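Local coordinates for protein beta-fructofuranosidase (Arthrobacter, PDB 3WPU) that belongs to the levansucrase/invertase family of the beta-fructosidase clan, enzymes built round a five-bladed beta-propeller, at residues Arg30-Gln35 and Tyr382-Gly387. Numbering follows the deposited sequence.
Sequences RADARQ and YQPLNG
Asp32 meets Pro384 at about a right angle, its carboxylate reaching the pyrrolidine ring through one oxygen: OD2 sits 3.5 Å from Pro384 CG, with Pro384 CD a little farther off. CB already heads toward 382-387, and chi1 of -70°, with CG anti to the backbone carbonyl carbon, sets how the carboxylate lies against the ring. Its other oxygen, OD1, receives a hydrogen bond from a water at 2.7 Å, and that water in turn accepts one from Gln383 NE2 at 3.0 Å. The same NE2 turns forward along the chain to donate to Pro384 O, approaching on a lone pair in the carbonyl plane; the two bonds together fix the amide's rotation. Both carboxylate oxygens have further partners near the N-terminus: OD2 bonds to His13 NE2, and OD1 to Thr11 N.

One turn on, Gln35 lays its aliphatic part against Gly387, CG lying 3.5 Å from Gly387 O. The chain bends at chi2 (-46°), carrying the amide back along the helix, where NE2 donates to Ala31 O at 2.9 Å in a nearly straight bond. Pro8 O takes a second bond from NE2. A second water donates to both Gln35 OE1 and Gly387 O, at 2.7 Å and 2.8 Å.

Helix 30-38 thereby joins the propeller at short strand 383-384, antiparallel to strand 369-375, and at the residues following, as far as Gly387. Direct contact is van der Waals; two waters and His13, which also touches Gln383 and Pro384, carry the polar link, so the buried carboxylate is satisfied without a direct polar partner in 382-387.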
loop_
_atom_site.group_PDB
_atom_site.type_symbol
_atom_site.label_atom_id
_atom_site.label_comp_id
_atom_site.label_asym_id
_atom_site.label_seq_id
_atom_site.Cartn_x
_atom_site.Cartn_y
_atom_site.Cartn_z
ATOM N N ARG A 30 -4.647 4.040 -22.186
ATOM C CA ARG A 30 -5.801 4.951 -22.192
ATOM C C ARG A 30 -7.091 4.204 -22.558
ATOM O O ARG A 30 -8.128 4.460 -21.978
ATOM C CB ARG A 30 -5.551 6.131 -23.132
ATOM C CG ARG A 30 -4.496 7.081 -22.594
ATOM C CD ARG A 30 -4.321 8.334 -23.448
ATOM N NE ARG A 30 -5.517 9.157 -23.617
ATOM C CZ ARG A 30 -5.890 10.139 -22.803
ATOM N NH1 ARG A 30 -5.194 10.417 -21.708
ATOM N NH2 ARG A 30 -6.982 10.839 -23.077
ATOM N N ALA A 31 -7.009 3.245 -23.482
ATOM C CA ALA A 31 -8.148 2.427 -23.856
ATOM C C ALA A 31 -8.651 1.645 -22.639
ATOM O O ALA A 31 -9.863 1.573 -22.396
ATOM C CB ALA A 31 -7.759 1.476 -24.985
ATOM N N ASP A 32 -7.719 1.098 -21.864
ATOM C CA ASP A 32 -8.039 0.357 -20.622
ATOM C C ASP A 32 -8.737 1.320 -19.642
ATOM O O ASP A 32 -9.820 1.043 -19.141
ATOM C CB ASP A 32 -6.754 -0.217 -19.976
ATOM C CG ASP A 32 -6.112 -1.370 -20.779
ATOM O OD1 ASP A 32 -6.795 -2.014 -21.606
ATOM O OD2 ASP A 32 -4.915 -1.640 -20.512
ATOM N N ALA A 33 -8.101 2.450 -19.391
ATOM C CA ALA A 33 -8.597 3.387 -18.404
ATOM C C ALA A 33 -9.963 3.947 -18.793
ATOM O O ALA A 33 -10.778 4.299 -17.910
ATOM C CB ALA A 33 -7.566 4.501 -18.174
ATOM N N ARG A 34 -10.266 4.010 -20.085
ATOM C CA ARG A 34 -11.578 4.532 -20.511
ATOM C C ARG A 34 -12.718 3.573 -20.207
ATOM O O ARG A 34 -13.877 3.965 -20.172
ATOM C CB ARG A 34 -11.567 4.997 -21.978
ATOM C CG ARG A 34 -10.753 6.265 -22.162
ATOM C CD ARG A 34 -10.608 6.706 -23.612
ATOM N NE ARG A 34 -11.885 7.042 -24.244
ATOM C CZ ARG A 34 -12.067 7.205 -25.559
ATOM N NH1 ARG A 34 -11.069 7.028 -26.422
ATOM N NH2 ARG A 34 -13.283 7.505 -26.021
ATOM N N GLN A 35 -12.400 2.314 -19.916
ATOM C CA GLN A 35 -13.421 1.383 -19.444
ATOM C C GLN A 35 -14.077 1.865 -18.138
ATOM O O GLN A 35 -15.232 1.579 -17.887
ATOM C CB GLN A 35 -12.836 -0.002 -19.221
ATOM C CG GLN A 35 -12.145 -0.631 -20.424
ATOM C CD GLN A 35 -12.934 -0.506 -21.711
ATOM O OE1 GLN A 35 -14.020 -1.070 -21.853
ATOM N NE2 GLN A 35 -12.380 0.216 -22.650
ATOM N N TYR A 382 0.465 -7.599 -18.098
ATOM C CA TYR A 382 -0.611 -7.552 -17.126
ATOM C C TYR A 382 -1.960 -7.172 -17.749
ATOM O O TYR A 382 -2.035 -6.283 -18.606
ATOM C CB TYR A 382 -0.281 -6.533 -16.042
ATOM C CG TYR A 382 0.632 -7.027 -14.938
ATOM C CD1 TYR A 382 1.990 -6.684 -14.904
ATOM C CD2 TYR A 382 0.133 -7.840 -13.911
ATOM C CE1 TYR A 382 2.832 -7.156 -13.896
ATOM C CE2 TYR A 382 0.966 -8.289 -12.893
ATOM C CZ TYR A 382 2.313 -7.937 -12.886
ATOM O OH TYR A 382 3.088 -8.414 -11.846
ATOM N N GLN A 383 -2.992 -7.871 -17.295
ATOM C CA GLN A 383 -4.365 -7.590 -17.652
ATOM C C GLN A 383 -4.956 -6.738 -16.534
ATOM O O GLN A 383 -5.129 -7.247 -15.428
ATOM C CB GLN A 383 -5.139 -8.894 -17.716
ATOM C CG GLN A 383 -6.629 -8.753 -17.923
ATOM C CD GLN A 383 -6.928 -8.003 -19.206
ATOM O OE1 GLN A 383 -6.560 -8.457 -20.302
ATOM N NE2 GLN A 383 -7.509 -6.825 -19.086
ATOM N N PRO A 384 -5.286 -5.476 -16.823
ATOM C CA PRO A 384 -6.016 -4.726 -15.790
ATOM C C PRO A 384 -7.340 -5.375 -15.438
ATOM O O PRO A 384 -8.042 -5.890 -16.316
ATOM C CB PRO A 384 -6.235 -3.369 -16.454
ATOM C CG PRO A 384 -5.141 -3.229 -17.448
ATOM C CD PRO A 384 -5.039 -4.639 -18.004
ATOM N N LEU A 385 -7.682 -5.385 -14.156
ATOM C CA LEU A 385 -8.827 -6.164 -13.673
ATOM C C LEU A 385 -10.164 -5.561 -14.078
ATOM O O LEU A 385 -10.248 -4.352 -14.399
ATOM C CB LEU A 385 -8.791 -6.302 -12.141
ATOM C CG LEU A 385 -7.575 -7.012 -11.559
ATOM C CD1 LEU A 385 -7.504 -6.756 -10.065
ATOM C CD2 LEU A 385 -7.591 -8.499 -11.885
ATOM N N ASN A 386 -11.195 -6.405 -14.089
ATOM C CA ASN A 386 -12.595 -5.970 -14.254
ATOM C C ASN A 386 -12.864 -5.241 -15.579
ATOM O O ASN A 386 -12.991 -4.016 -15.644
ATOM C CB ASN A 386 -13.024 -5.170 -13.006
ATOM C CG ASN A 386 -12.941 -6.015 -11.752
ATOM O OD1 ASN A 386 -12.280 -5.663 -10.743
ATOM N ND2 ASN A 386 -13.555 -7.140 -11.815
ATOM N N GLY A 387 -12.931 -6.031 -16.650
ATOM C CA GLY A 387 -13.221 -5.530 -17.986
ATOM C C GLY A 387 -12.075 -4.756 -18.605
ATOM O O GLY A 387 -12.276 -3.975 -19.524
HETATM O O HOH W 1 -7.569 -4.562 -21.048
HETATM O O HOH W 2 -14.784 -3.097 -20.246
#